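PDB 5ZCG: probable protein phosphatase 2C 50 from Oryza sativa subsp. japonica, which probably removes phosphate from serine and threonine side chains of proteins, as a metal-dependent phosphatase of the PP2C family. Local coordinates for residues 78-83 and 105-110; 157-162 and 230-235; 240-245 and 263-268. The protein carries 5 engineered substitutions. One frame throughout, in Å; residues are numbered along the deposited sequence.

The three contacts sample successive layers of the PP2C alpha-beta-beta-alpha sandwich. Interaction 1 lies in the antiparallel helix pair 67-91 and 99-118, interaction 2 in the sheet beneath it, and interaction 3 joins the other sheet to helix 257-274. They follow one another along the chain. Interactions 1 and 2, centres about 13 Å apart, touch: F107 rests on V157 and A159. The centres of interactions 2 and 3 are about 20 Å apart, yet strands 231-236 and 241-247 are consecutive. Interactions 1 and 3, their centres about 28 Å apart, flank the chain's centre. Strand 241-247 leads directly to D249, a magnesium ligand, so the sheet held by interaction 3 runs into the metal site.

Interaction 1: residues 78-83 and 105-110; sequences VVLSAA and DVFTKC. Engineered in segment 78-83: A82 (natural residue Glu), A83 (natural residue Glu).
L80 and C110 mark the nearest backbone approach of segments 78-83 and 105-110, with their CA atoms 5.7 Å apart. Both segments are helical, and their axes pass 9.6 Å from each other with their directions 138° apart. They therefore form a splayed antiparallel pair, the helical layer on one side of the alpha-beta-beta-alpha sandwich of PP2C phosphatases. No hydrogen bond or salt bridge crosses between the two segments, so this contact rests on the fit of apolar groups.

C110 touches both V79 and L80. Its SG is carried opposite the backbone N (chi1 160°), which projects the sulfur across to the first helix, where it meets these two successive residues. One is V79, whose CG1 lies 3.9 Å from C110 SG; the other is L80, whose CB is also 3.9 Å from C110 SG. Beyond this segment pair, V79 also touches R113 and V114, further along helix 99-118.

L80 reaches the second helix through its branched end. With CG turned away from the backbone N (chi1 -175°), both methyls come against the CD1-CE1-CZ part of the F107 ring, obliquely: CD2 is 3.5 Å from F107 CE1, and CD1 is 3.9 Å from that same ring carbon. L80 also touches F26 of strand 18-28, so it packs against both the neighbouring helix and the sheet beneath.

One helical turn after V79, A83 faces V106. A83 is an engineered residue, Glu in the natural sequence, and its single methyl makes a small apolar contact. Of the two V106 methyls, CG2 is the one directed across the gap, placing it 3.8 Å from A83 CB.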
ATOM      1  N   VAL A  78       5.790   4.690 -17.567  1.00 29.11           N
ATOM      2  CA  VAL A  78       6.963   5.341 -18.147  1.00 31.37           C
ATOM      3  C   VAL A  78       8.222   4.533 -17.848  1.00 33.67           C
ATOM      4  O   VAL A  78       9.035   4.248 -18.746  1.00 36.07           O
ATOM      5  CB  VAL A  78       7.092   6.778 -17.605  1.00 33.46           C
ATOM      6  CG1 VAL A  78       8.338   7.471 -18.184  1.00 31.07           C
ATOM      7  CG2 VAL A  78       5.826   7.582 -17.877  1.00 34.42           C
ATOM      8  N   VAL A  79       8.386   4.129 -16.584  1.00 28.77           N
ATOM      9  CA  VAL A  79       9.551   3.340 -16.200  1.00 27.24           C
ATOM     10  C   VAL A  79       9.546   2.001 -16.925  1.00 29.74           C
ATOM     11  O   VAL A  79      10.585   1.539 -17.413  1.00 27.43           O
ATOM     12  CB  VAL A  79       9.609   3.165 -14.669  1.00 25.76           C
ATOM     13  CG1 VAL A  79      10.714   2.192 -14.276  1.00 27.12           C
ATOM     14  CG2 VAL A  79       9.832   4.510 -13.995  1.00 25.11           C
ATOM     15  N   LEU A  80       8.371   1.371 -17.040  1.00 27.55           N
ATOM     16  CA  LEU A  80       8.289   0.088 -17.726  1.00 27.18           C
ATOM     17  C   LEU A  80       8.598   0.233 -19.211  1.00 28.80           C
ATOM     18  O   LEU A  80       9.276  -0.625 -19.788  1.00 29.96           O
ATOM     19  CB  LEU A  80       6.913  -0.531 -17.533  1.00 27.18           C
ATOM     20  CG  LEU A  80       6.772  -1.938 -18.118  1.00 25.36           C
ATOM     21  CD1 LEU A  80       7.744  -2.889 -17.448  1.00 26.04           C
ATOM     22  CD2 LEU A  80       5.357  -2.437 -17.959  1.00 25.29           C
ATOM     23  N   SER A  81       8.112   1.304 -19.854  1.00 24.84           N
ATOM     24  CA  SER A  81       8.395   1.488 -21.274  1.00 31.16           C
ATOM     25  C   SER A  81       9.890   1.653 -21.511  1.00 29.61           C
ATOM     26  O   SER A  81      10.464   1.011 -22.402  1.00 32.14           O
ATOM     27  CB  SER A  81       7.633   2.697 -21.808  1.00 31.01           C
ATOM     28  OG  SER A  81       7.655   2.706 -23.223  1.00 33.63           O
ATOM     29  N   ALA A  82      10.541   2.502 -20.705  1.00 31.17           N
ATOM     30  CA  ALA A  82      11.985   2.690 -20.845  1.00 32.45           C
ATOM     31  C   ALA A  82      12.745   1.393 -20.580  1.00 33.80           C
ATOM     32  O   ALA A  82      13.703   1.066 -21.298  1.00 34.43           O
ATOM     33  CB  ALA A  82      12.467   3.793 -19.902  1.00 31.60           C
ATOM     34  N   ALA A  83      12.337   0.641 -19.555  1.00 32.28           N
ATOM     35  CA  ALA A  83      13.017  -0.611 -19.236  1.00 31.42           C
ATOM     36  C   ALA A  83      12.841  -1.635 -20.348  1.00 35.04           C
ATOM     37  O   ALA A  83      13.773  -2.387 -20.658  1.00 35.86           O
ATOM     38  CB  ALA A  83      12.504  -1.169 -17.905  1.00 27.73           C
ATOM     39  N   ASP A 105      12.439 -10.209 -14.218  1.00 34.12           N
ATOM     40  CA  ASP A 105      13.465  -9.230 -13.887  1.00 34.73           C
ATOM     41  C   ASP A 105      13.062  -7.826 -14.318  1.00 32.33           C
ATOM     42  O   ASP A 105      13.273  -6.866 -13.574  1.00 31.35           O
ATOM     43  CB  ASP A 105      14.795  -9.625 -14.529  1.00 41.45           C
ATOM     44  CG  ASP A 105      15.910  -8.658 -14.193  1.00 46.84           C
ATOM     45  OD1 ASP A 105      16.300  -8.594 -13.011  1.00 51.62           O
ATOM     46  OD2 ASP A 105      16.393  -7.958 -15.106  1.00 52.00           O
ATOM     47  N   VAL A 106      12.484  -7.680 -15.510  1.00 35.67           N
ATOM     48  CA  VAL A 106      12.126  -6.343 -15.967  1.00 34.88           C
ATOM     49  C   VAL A 106      11.003  -5.769 -15.103  1.00 31.38           C
ATOM     50  O   VAL A 106      11.052  -4.599 -14.696  1.00 30.99           O
ATOM     51  CB  VAL A 106      11.780  -6.349 -17.473  1.00 37.06           C
ATOM     52  CG1 VAL A 106      10.481  -7.091 -17.761  1.00 40.27           C
ATOM     53  CG2 VAL A 106      11.708  -4.925 -18.009  1.00 38.12           C
ATOM     54  N   PHE A 107      10.022  -6.598 -14.725  1.00 28.66           N
ATOM     55  CA  PHE A 107       8.960  -6.071 -13.867  1.00 29.80           C
ATOM     56  C   PHE A 107       9.462  -5.818 -12.447  1.00 30.13           C
ATOM     57  O   PHE A 107       9.091  -4.814 -11.821  1.00 29.69           O
ATOM     58  CB  PHE A 107       7.764  -7.019 -13.863  1.00 28.77           C
ATOM     59  CG  PHE A 107       6.756  -6.720 -14.936  1.00 28.37           C
ATOM     60  CD1 PHE A 107       6.023  -5.542 -14.907  1.00 25.88           C
ATOM     61  CD2 PHE A 107       6.542  -7.610 -15.967  1.00 26.01           C
ATOM     62  CE1 PHE A 107       5.101  -5.265 -15.888  1.00 27.25           C
ATOM     63  CE2 PHE A 107       5.619  -7.334 -16.956  1.00 28.90           C
ATOM     64  CZ  PHE A 107       4.898  -6.160 -16.914  1.00 26.59           C
ATOM     65  N   THR A 108      10.320  -6.700 -11.925  1.00 29.47           N
ATOM     66  CA  THR A 108      10.877  -6.503 -10.591  1.00 30.43           C
ATOM     67  C   THR A 108      11.683  -5.215 -10.525  1.00 32.35           C
ATOM     68  O   THR A 108      11.538  -4.426  -9.582  1.00 32.93           O
ATOM     69  CB  THR A 108      11.743  -7.706 -10.209  1.00 33.48           C
ATOM     70  OG1 THR A 108      10.908  -8.851 -10.001  1.00 36.02           O
ATOM     71  CG2 THR A 108      12.540  -7.423  -8.938  1.00 32.10           C
ATOM     72  N   LYS A 109      12.532  -4.980 -11.534  1.00 25.77           N
ATOM     73  CA  LYS A 109      13.350  -3.774 -11.565  1.00 26.48           C
ATOM     74  C   LYS A 109      12.500  -2.524 -11.748  1.00 25.46           C
ATOM     75  O   LYS A 109      12.785  -1.488 -11.142  1.00 23.88           O
ATOM     76  CB  LYS A 109      14.396  -3.876 -12.680  1.00 34.44           C
ATOM     77  CG  LYS A 109      15.743  -4.454 -12.245  1.00 43.80           C
ATOM     78  CD  LYS A 109      15.587  -5.834 -11.620  1.00 53.01           C
ATOM     79  CE  LYS A 109      16.720  -6.156 -10.657  1.00 59.14           C
ATOM     80  NZ  LYS A 109      16.330  -7.235  -9.703  1.00 61.81           N
ATOM     81  N   CYS A 110      11.448  -2.596 -12.572  1.00 30.06           N
ATOM     82  CA  CYS A 110      10.574  -1.437 -12.733  1.00 32.04           C
ATOM     83  C   CYS A 110       9.876  -1.087 -11.420  1.00 26.38           C
ATOM     84  O   CYS A 110       9.872   0.078 -10.991  1.00 27.21           O
ATOM     85  CB  CYS A 110       9.553  -1.707 -13.838  1.00 37.79           C
ATOM     86  SG  CYS A 110       8.084  -0.647 -13.784  1.00 37.66           S
TER

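Interaction 2: residues 157-162 and 230-235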
ATOM      1  N   VAL A 157       0.574 -10.003 -19.976  1.00 27.41           N
ATOM      2  CA  VAL A 157       1.585 -10.166 -18.933  1.00 29.35           C
ATOM      3  C   VAL A 157       1.151  -9.380 -17.704  1.00 30.24           C
ATOM      4  O   VAL A 157       0.948  -8.164 -17.772  1.00 33.60           O
ATOM      5  CB  VAL A 157       2.976  -9.717 -19.403  1.00 29.18           C
ATOM      6  CG1 VAL A 157       4.026 -10.115 -18.374  1.00 30.22           C
ATOM      7  CG2 VAL A 157       3.288 -10.329 -20.751  1.00 29.51           C
ATOM      8  N   VAL A 158       1.033 -10.064 -16.576  1.00 27.30           N
ATOM      9  CA  VAL A 158       0.506  -9.471 -15.358  1.00 27.55           C
ATOM     10  C   VAL A 158       1.617  -9.406 -14.326  1.00 28.14           C
ATOM     11  O   VAL A 158       2.329 -10.392 -14.106  1.00 33.61           O
ATOM     12  CB  VAL A 158      -0.697 -10.266 -14.824  1.00 26.75           C
ATOM     13  CG1 VAL A 158      -0.967  -9.882 -13.383  1.00 24.83           C
ATOM     14  CG2 VAL A 158      -1.916 -10.022 -15.703  1.00 26.47           C
ATOM     15  N   ALA A 159       1.765  -8.244 -13.698  1.00 24.78           N
ATOM     16  CA  ALA A 159       2.638  -8.084 -12.543  1.00 27.68           C
ATOM     17  C   ALA A 159       1.801  -7.568 -11.385  1.00 29.23           C
ATOM     18  O   ALA A 159       1.153  -6.521 -11.499  1.00 27.64           O
ATOM     19  CB  ALA A 159       3.790  -7.127 -12.843  1.00 23.85           C
ATOM     20  N   ASN A 160       1.815  -8.295 -10.272  1.00 30.12           N
ATOM     21  CA  ASN A 160       1.001  -7.943  -9.118  1.00 30.46           C
ATOM     22  C   ASN A 160       1.870  -7.758  -7.886  1.00 31.80           C
ATOM     23  O   ASN A 160       2.740  -8.586  -7.599  1.00 32.34           O
ATOM     24  CB  ASN A 160      -0.054  -9.006  -8.835  1.00 32.30           C
ATOM     25  CG  ASN A 160      -0.813  -8.729  -7.556  1.00 33.39           C
ATOM     26  OD1 ASN A 160      -1.564  -7.760  -7.469  1.00 30.44           O
ATOM     27  ND2 ASN A 160      -0.604  -9.569  -6.546  1.00 34.35           N
ATOM     28  N   CYS A 161       1.609  -6.683  -7.149  1.00 31.21           N
ATOM     29  CA  CYS A 161       2.274  -6.398  -5.883  1.00 33.57           C
ATOM     30  C   CYS A 161       1.202  -5.837  -4.950  1.00 29.54           C
ATOM     31  O   CYS A 161       0.797  -4.677  -5.090  1.00 30.19           O
ATOM     32  CB  CYS A 161       3.430  -5.428  -6.084  1.00 38.56           C
ATOM     33  SG  CYS A 161       4.216  -4.871  -4.572  1.00 42.94           S
ATOM     34  N   GLY A 162       0.735  -6.661  -4.014  1.00 31.13           N
ATOM     35  CA  GLY A 162      -0.276  -6.236  -3.059  1.00 30.18           C
ATOM     36  C   GLY A 162      -1.530  -7.088  -3.087  1.00 32.83           C
ATOM     37  O   GLY A 162      -1.495  -8.229  -3.559  1.00 32.58           O
ATOM     38  N   PRO A 230       7.116  -7.770  -7.411  1.00 35.64           N
ATOM     39  CA  PRO A 230       5.877  -8.287  -7.991  1.00 38.15           C
ATOM     40  C   PRO A 230       5.994  -9.765  -8.340  1.00 37.21           C
ATOM     41  O   PRO A 230       7.084 -10.312  -8.526  1.00 33.82           O
ATOM     42  CB  PRO A 230       5.719  -7.447  -9.264  1.00 37.75           C
ATOM     43  CG  PRO A 230       7.131  -7.169  -9.691  1.00 34.95           C
ATOM     44  CD  PRO A 230       7.967  -7.107  -8.417  1.00 34.22           C
ATOM     45  N   GLU A 231       4.836 -10.416  -8.375  1.00 35.93           N
ATOM     46  CA  GLU A 231       4.705 -11.748  -8.943  1.00 37.55           C
ATOM     47  C   GLU A 231       4.180 -11.599 -10.364  1.00 36.71           C
ATOM     48  O   GLU A 231       3.213 -10.861 -10.602  1.00 36.86           O
ATOM     49  CB  GLU A 231       3.775 -12.627  -8.105  1.00 41.31           C
ATOM     50  CG  GLU A 231       4.511 -13.495  -7.093  1.00 48.59           C
ATOM     51  CD  GLU A 231       3.574 -14.210  -6.132  1.00 56.32           C
ATOM     52  OE1 GLU A 231       2.730 -15.007  -6.597  1.00 58.20           O
ATOM     53  OE2 GLU A 231       3.684 -13.971  -4.909  1.00 57.46           O
ATOM     54  N   VAL A 232       4.836 -12.271 -11.304  1.00 29.50           N
ATOM     55  CA  VAL A 232       4.605 -12.076 -12.730  1.00 29.26           C
ATOM     56  C   VAL A 232       4.021 -13.346 -13.336  1.00 32.44           C
ATOM     57  O   VAL A 232       4.443 -14.462 -13.011  1.00 32.97           O
ATOM     58  CB  VAL A 232       5.912 -11.666 -13.437  1.00 28.93           C
ATOM     59  CG1 VAL A 232       5.676 -11.377 -14.921  1.00 28.36           C
ATOM     60  CG2 VAL A 232       6.527 -10.455 -12.736  1.00 30.36           C
ATOM     61  N   MET A 233       3.048 -13.169 -14.225  1.00 30.70           N
ATOM     62  CA  MET A 233       2.440 -14.262 -14.970  1.00 33.72           C
ATOM     63  C   MET A 233       2.381 -13.883 -16.443  1.00 35.59           C
ATOM     64  O   MET A 233       1.973 -12.768 -16.783  1.00 34.47           O
ATOM     65  CB  MET A 233       1.037 -14.577 -14.438  1.00 38.43           C
ATOM     66  CG  MET A 233       0.618 -16.031 -14.599  1.00 48.07           C
ATOM     67  SD  MET A 233      -0.923 -16.403 -13.728  1.00 56.46           S
ATOM     68  CE  MET A 233      -0.458 -16.069 -12.033  1.00 56.35           C
ATOM     69  N   VAL A 234       2.822 -14.791 -17.311  1.00 37.12           N
ATOM     70  CA  VAL A 234       2.755 -14.615 -18.759  1.00 35.07           C
ATOM     71  C   VAL A 234       1.693 -15.564 -19.298  1.00 35.61           C
ATOM     72  O   VAL A 234       1.808 -16.785 -19.139  1.00 37.81           O
ATOM     73  CB  VAL A 234       4.113 -14.875 -19.430  1.00 34.74           C
ATOM     74  CG1 VAL A 234       4.022 -14.603 -20.925  1.00 39.15           C
ATOM     75  CG2 VAL A 234       5.197 -14.025 -18.791  1.00 30.49           C
ATOM     76  N   VAL A 235       0.649 -15.018 -19.915  1.00 33.36           N
ATOM     77  CA  VAL A 235      -0.461 -15.851 -20.371  1.00 35.32           C
ATOM     78  C   VAL A 235      -0.727 -15.579 -21.847  1.00 37.82           C
ATOM     79  O   VAL A 235      -1.144 -14.472 -22.225  1.00 36.83           O
ATOM     80  CB  VAL A 235      -1.717 -15.648 -19.497  1.00 35.02           C
ATOM     81  CG1 VAL A 235      -2.013 -14.182 -19.269  1.00 36.87           C
ATOM     82  CG2 VAL A 235      -2.925 -16.342 -20.111  1.00 28.94           C
TER
HETATM   83  O   HOH W   1       0.600 -12.581  -7.436  1.00 50.58           O
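P230 meets A159 and N160 just before strand 231-236 begins. Its CB is 4.1 Å from A159 CB, and P230 CA makes a bent CA-H...O contact of 3.2 Å with N160 O. Strands 155-161 and 231-236 then run antiparallel, their short-segment directions 163° apart, within one of the two sheets of the PP2C sandwich.

E231 and N160 form a hydrogen-bonded pair. E231 N donates to N160 O at 2.9 Å, and N160 N returns a bond to E231 O at 2.9 Å. Their side chains share a face, where a water makes weak hydrogen bonds to N160 ND2 and E231 OE1. The carboxylate has stronger partners elsewhere: OE2 is bound by R185 in a salt bridge and by H181 in a hydrogen bond. H181 also bonds to the backbone of G162, linking the two strand ends through one residue.

V232 lies on the other face, in a non-hydrogen-bonded pair with A159. Its CG1 passes obliquely to V157, 4.0 Å from V157 CG1, a diagonal contact between the two strands, since V157 is paired with V234 and not with V232.

M233 returns to the E231 face. M233 and V158 are a hydrogen-bonded pair: M233 N donates to V158 O and V158 N to M233 O, both at 2.9 Å.

V234 stands opposite V157 in a non-hydrogen-bonded pair, and the pairing continues through V235 with V156. V157 CG1 touches two valines of the facing strand: besides V232, it lies 4.1 Å from V234 CG2.

Interaction 3: residues 240-245 and 263-268; sequences DDDCLI and VARRQI
D242 and R265 have the nearest CA atoms, 6.4 Å apart, where strand 241-245 and helix 263-268 pass with their axes 8.3 Å from each other and their directions 119° apart.

D242 and R265 meet obliquely. The arginine chain is extended from CG to NE, which lays its CD 3.8 Å from D242 CG and sets NE 3.6 Å from D242 OD1. This is a long salt bridge: OD1 comes to the edge of the guanidinium, near its plane, but the carboxylate plane is turned 85° against it, so the two groups do not pair flat. The other oxygen, OD2, takes a hydrogen bond from the backbone N of K172, which holds OD2 from the turn between strands 165-170 and 173-176.

Deeper in, the contact is apolar. Helix 257-274 lies against strand 241-247 of the second sheet in the PP2C alpha-beta-beta-alpha sandwich. D242 and C243 both face it and both bond by backbone to C169, consistent with a beta bulge; regular alternation holds from C243 to I245, with L244 pointing away. A264 presents its methyl to C243 and I245: its CB is 4.0 Å from C243 SG and 3.8 Å from I245 CD1. The sulfur lies between the backbone N and the carbonyl carbon (chi1 53°), a torsion that directs it to the alanine. One turn on, I268 packs on V317 of strand 313-319, and its CD1 comes 4.2 Å from C243 CB.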
ATOM      1  N   ASP A 240     -11.002 -18.571 -26.314  1.00 59.22           N
ATOM      2  CA  ASP A 240     -12.148 -18.366 -25.436  1.00 64.61           C
ATOM      3  C   ASP A 240     -11.996 -17.175 -24.492  1.00 61.98           C
ATOM      4  O   ASP A 240     -12.794 -17.042 -23.559  1.00 63.01           O
ATOM      5  CB  ASP A 240     -12.414 -19.641 -24.630  1.00 72.05           C
ATOM      6  CG  ASP A 240     -11.137 -20.349 -24.219  1.00 77.93           C
ATOM      7  OD1 ASP A 240     -10.045 -19.766 -24.394  1.00 79.00           O
ATOM      8  OD2 ASP A 240     -11.222 -21.492 -23.723  1.00 80.59           O
ATOM      9  N   ASP A 241     -11.010 -16.309 -24.711  1.00 58.57           N
ATOM     10  CA  ASP A 241     -10.863 -15.128 -23.868  1.00 55.65           C
ATOM     11  C   ASP A 241     -12.034 -14.175 -24.071  1.00 54.37           C
ATOM     12  O   ASP A 241     -12.378 -13.824 -25.205  1.00 55.98           O
ATOM     13  CB  ASP A 241      -9.553 -14.406 -24.176  1.00 54.94           C
ATOM     14  CG  ASP A 241      -8.332 -15.215 -23.794  1.00 55.43           C
ATOM     15  OD1 ASP A 241      -8.428 -16.048 -22.865  1.00 55.89           O
ATOM     16  OD2 ASP A 241      -7.270 -15.008 -24.421  1.00 53.73           O
ATOM     17  N   ASP A 242     -12.657 -13.762 -22.967  1.00 49.70           N
ATOM     18  CA  ASP A 242     -13.722 -12.768 -22.979  1.00 46.52           C
ATOM     19  C   ASP A 242     -13.192 -11.390 -22.591  1.00 41.80           C
ATOM     20  O   ASP A 242     -13.330 -10.428 -23.351  1.00 43.95           O
ATOM     21  CB  ASP A 242     -14.855 -13.199 -22.038  1.00 49.16           C
ATOM     22  CG  ASP A 242     -15.411 -14.568 -22.384  1.00 52.57           C
ATOM     23  OD1 ASP A 242     -16.078 -14.701 -23.433  1.00 54.08           O
ATOM     24  OD2 ASP A 242     -15.166 -15.514 -21.606  1.00 52.77           O
ATOM     25  N   CYS A 243     -12.593 -11.278 -21.409  1.00 35.83           N
ATOM     26  CA  CYS A 243     -12.197  -9.975 -20.895  1.00 38.40           C
ATOM     27  C   CYS A 243     -11.246 -10.160 -19.722  1.00 38.03           C
ATOM     28  O   CYS A 243     -11.104 -11.255 -19.168  1.00 39.04           O
ATOM     29  CB  CYS A 243     -13.419  -9.158 -20.456  1.00 45.10           C
ATOM     30  SG  CYS A 243     -14.501 -10.025 -19.289  1.00 46.72           S
ATOM     31  N   LEU A 244     -10.613  -9.053 -19.343  1.00 35.44           N
ATOM     32  CA  LEU A 244      -9.770  -8.945 -18.163  1.00 35.89           C
ATOM     33  C   LEU A 244     -10.442  -8.013 -17.167  1.00 35.97           C
ATOM     34  O   LEU A 244     -11.020  -6.995 -17.560  1.00 39.22           O
ATOM     35  CB  LEU A 244      -8.385  -8.383 -18.509  1.00 34.31           C
ATOM     36  CG  LEU A 244      -7.320  -9.297 -19.106  1.00 35.66           C
ATOM     37  CD1 LEU A 244      -6.038  -8.511 -19.305  1.00 33.28           C
ATOM     38  CD2 LEU A 244      -7.083 -10.502 -18.222  1.00 34.88           C
ATOM     39  N   ILE A 245     -10.344  -8.348 -15.883  1.00 36.37           N
ATOM     40  CA  ILE A 245     -10.889  -7.523 -14.809  1.00 36.57           C
ATOM     41  C   ILE A 245      -9.751  -7.192 -13.852  1.00 35.84           C
ATOM     42  O   ILE A 245      -9.243  -8.077 -13.152  1.00 36.36           O
ATOM     43  CB  ILE A 245     -12.037  -8.220 -14.066  1.00 35.67           C
ATOM     44  CG1 ILE A 245     -13.215  -8.476 -15.010  1.00 36.74           C
ATOM     45  CG2 ILE A 245     -12.472  -7.387 -12.861  1.00 31.70           C
ATOM     46  CD1 ILE A 245     -14.014  -9.711 -14.653  1.00 38.61           C
ATOM     47  N   VAL A 263     -20.620 -11.259 -14.597  1.00 34.20           N
ATOM     48  CA  VAL A 263     -21.234  -9.944 -14.749  1.00 35.60           C
ATOM     49  C   VAL A 263     -20.555  -9.163 -15.868  1.00 37.21           C
ATOM     50  O   VAL A 263     -21.223  -8.581 -16.727  1.00 40.29           O
ATOM     51  CB  VAL A 263     -21.193  -9.179 -13.412  1.00 36.18           C
ATOM     52  CG1 VAL A 263     -21.432  -7.699 -13.643  1.00 34.61           C
ATOM     53  CG2 VAL A 263     -22.239  -9.738 -12.446  1.00 41.88           C
ATOM     54  N   ALA A 264     -19.217  -9.155 -15.893  1.00 37.30           N
ATOM     55  CA  ALA A 264     -18.509  -8.358 -16.893  1.00 34.86           C
ATOM     56  C   ALA A 264     -18.803  -8.849 -18.302  1.00 34.07           C
ATOM     57  O   ALA A 264     -19.142  -8.055 -19.195  1.00 38.87           O
ATOM     58  CB  ALA A 264     -17.001  -8.384 -16.613  1.00 30.83           C
ATOM     59  N   ARG A 265     -18.677 -10.162 -18.525  1.00 36.99           N
ATOM     60  CA  ARG A 265     -18.891 -10.691 -19.870  1.00 41.80           C
ATOM     61  C   ARG A 265     -20.330 -10.484 -20.336  1.00 43.73           C
ATOM     62  O   ARG A 265     -20.568 -10.048 -21.479  1.00 41.79           O
ATOM     63  CB  ARG A 265     -18.509 -12.172 -19.894  1.00 44.56           C
ATOM     64  CG  ARG A 265     -19.172 -12.975 -20.998  1.00 50.91           C
ATOM     65  CD  ARG A 265     -18.893 -14.463 -20.846  1.00 57.99           C
ATOM     66  NE  ARG A 265     -19.358 -15.211 -22.012  1.00 64.25           N
ATOM     67  CZ  ARG A 265     -20.618 -15.587 -22.202  1.00 66.02           C
ATOM     68  NH1 ARG A 265     -21.543 -15.286 -21.300  1.00 66.84           N
ATOM     69  NH2 ARG A 265     -20.959 -16.262 -23.293  1.00 66.15           N
ATOM     70  N   ARG A 266     -21.299 -10.718 -19.450  1.00 43.85           N
ATOM     71  CA  ARG A 266     -22.685 -10.594 -19.871  1.00 44.14           C
ATOM     72  C   ARG A 266     -23.044  -9.114 -20.067  1.00 39.90           C
ATOM     73  O   ARG A 266     -23.828  -8.769 -20.953  1.00 40.14           O
ATOM     74  CB  ARG A 266     -23.614 -11.262 -18.868  1.00 50.16           C
ATOM     75  CG  ARG A 266     -24.976 -10.592 -18.744  1.00 54.65           C
ATOM     76  CD  ARG A 266     -25.927 -11.383 -17.884  1.00 56.79           C
ATOM     77  NE  ARG A 266     -25.406 -11.575 -16.534  1.00 61.38           N
ATOM     78  CZ  ARG A 266     -25.096 -10.591 -15.693  1.00 56.74           C
ATOM     79  NH1 ARG A 266     -25.251  -9.318 -16.039  1.00 56.30           N
ATOM     80  NH2 ARG A 266     -24.620 -10.881 -14.496  1.00 52.44           N
ATOM     81  N   GLN A 267     -22.444  -8.205 -19.281  1.00 38.64           N
ATOM     82  CA  GLN A 267     -22.679  -6.778 -19.491  1.00 39.54           C
ATOM     83  C   GLN A 267     -22.149  -6.328 -20.843  1.00 38.96           C
ATOM     84  O   GLN A 267     -22.800  -5.540 -21.531  1.00 37.91           O
ATOM     85  CB  GLN A 267     -22.043  -5.982 -18.351  1.00 36.35           C
ATOM     86  CG  GLN A 267     -22.939  -5.873 -17.131  1.00 38.86           C
ATOM     87  CD  GLN A 267     -24.289  -5.260 -17.452  1.00 45.96           C
ATOM     88  OE1 GLN A 267     -24.363  -4.136 -17.954  1.00 50.17           O
ATOM     89  NE2 GLN A 267     -25.364  -5.994 -17.164  1.00 40.10           N
ATOM     90  N   ILE A 268     -20.966  -6.804 -21.240  1.00 39.23           N
ATOM     91  CA  ILE A 268     -20.429  -6.412 -22.545  1.00 38.02           C
ATOM     92  C   ILE A 268     -21.346  -6.904 -23.664  1.00 37.98           C
ATOM     93  O   ILE A 268     -21.745  -6.135 -24.561  1.00 42.63           O
ATOM     94  CB  ILE A 268     -18.991  -6.937 -22.712  1.00 38.91           C
ATOM     95  CG1 ILE A 268     -18.014  -6.117 -21.851  1.00 39.51           C
ATOM     96  CG2 ILE A 268     -18.582  -6.918 -24.176  1.00 39.70           C
ATOM     97  CD1 ILE A 268     -16.682  -6.812 -21.573  1.00 39.23           C
TER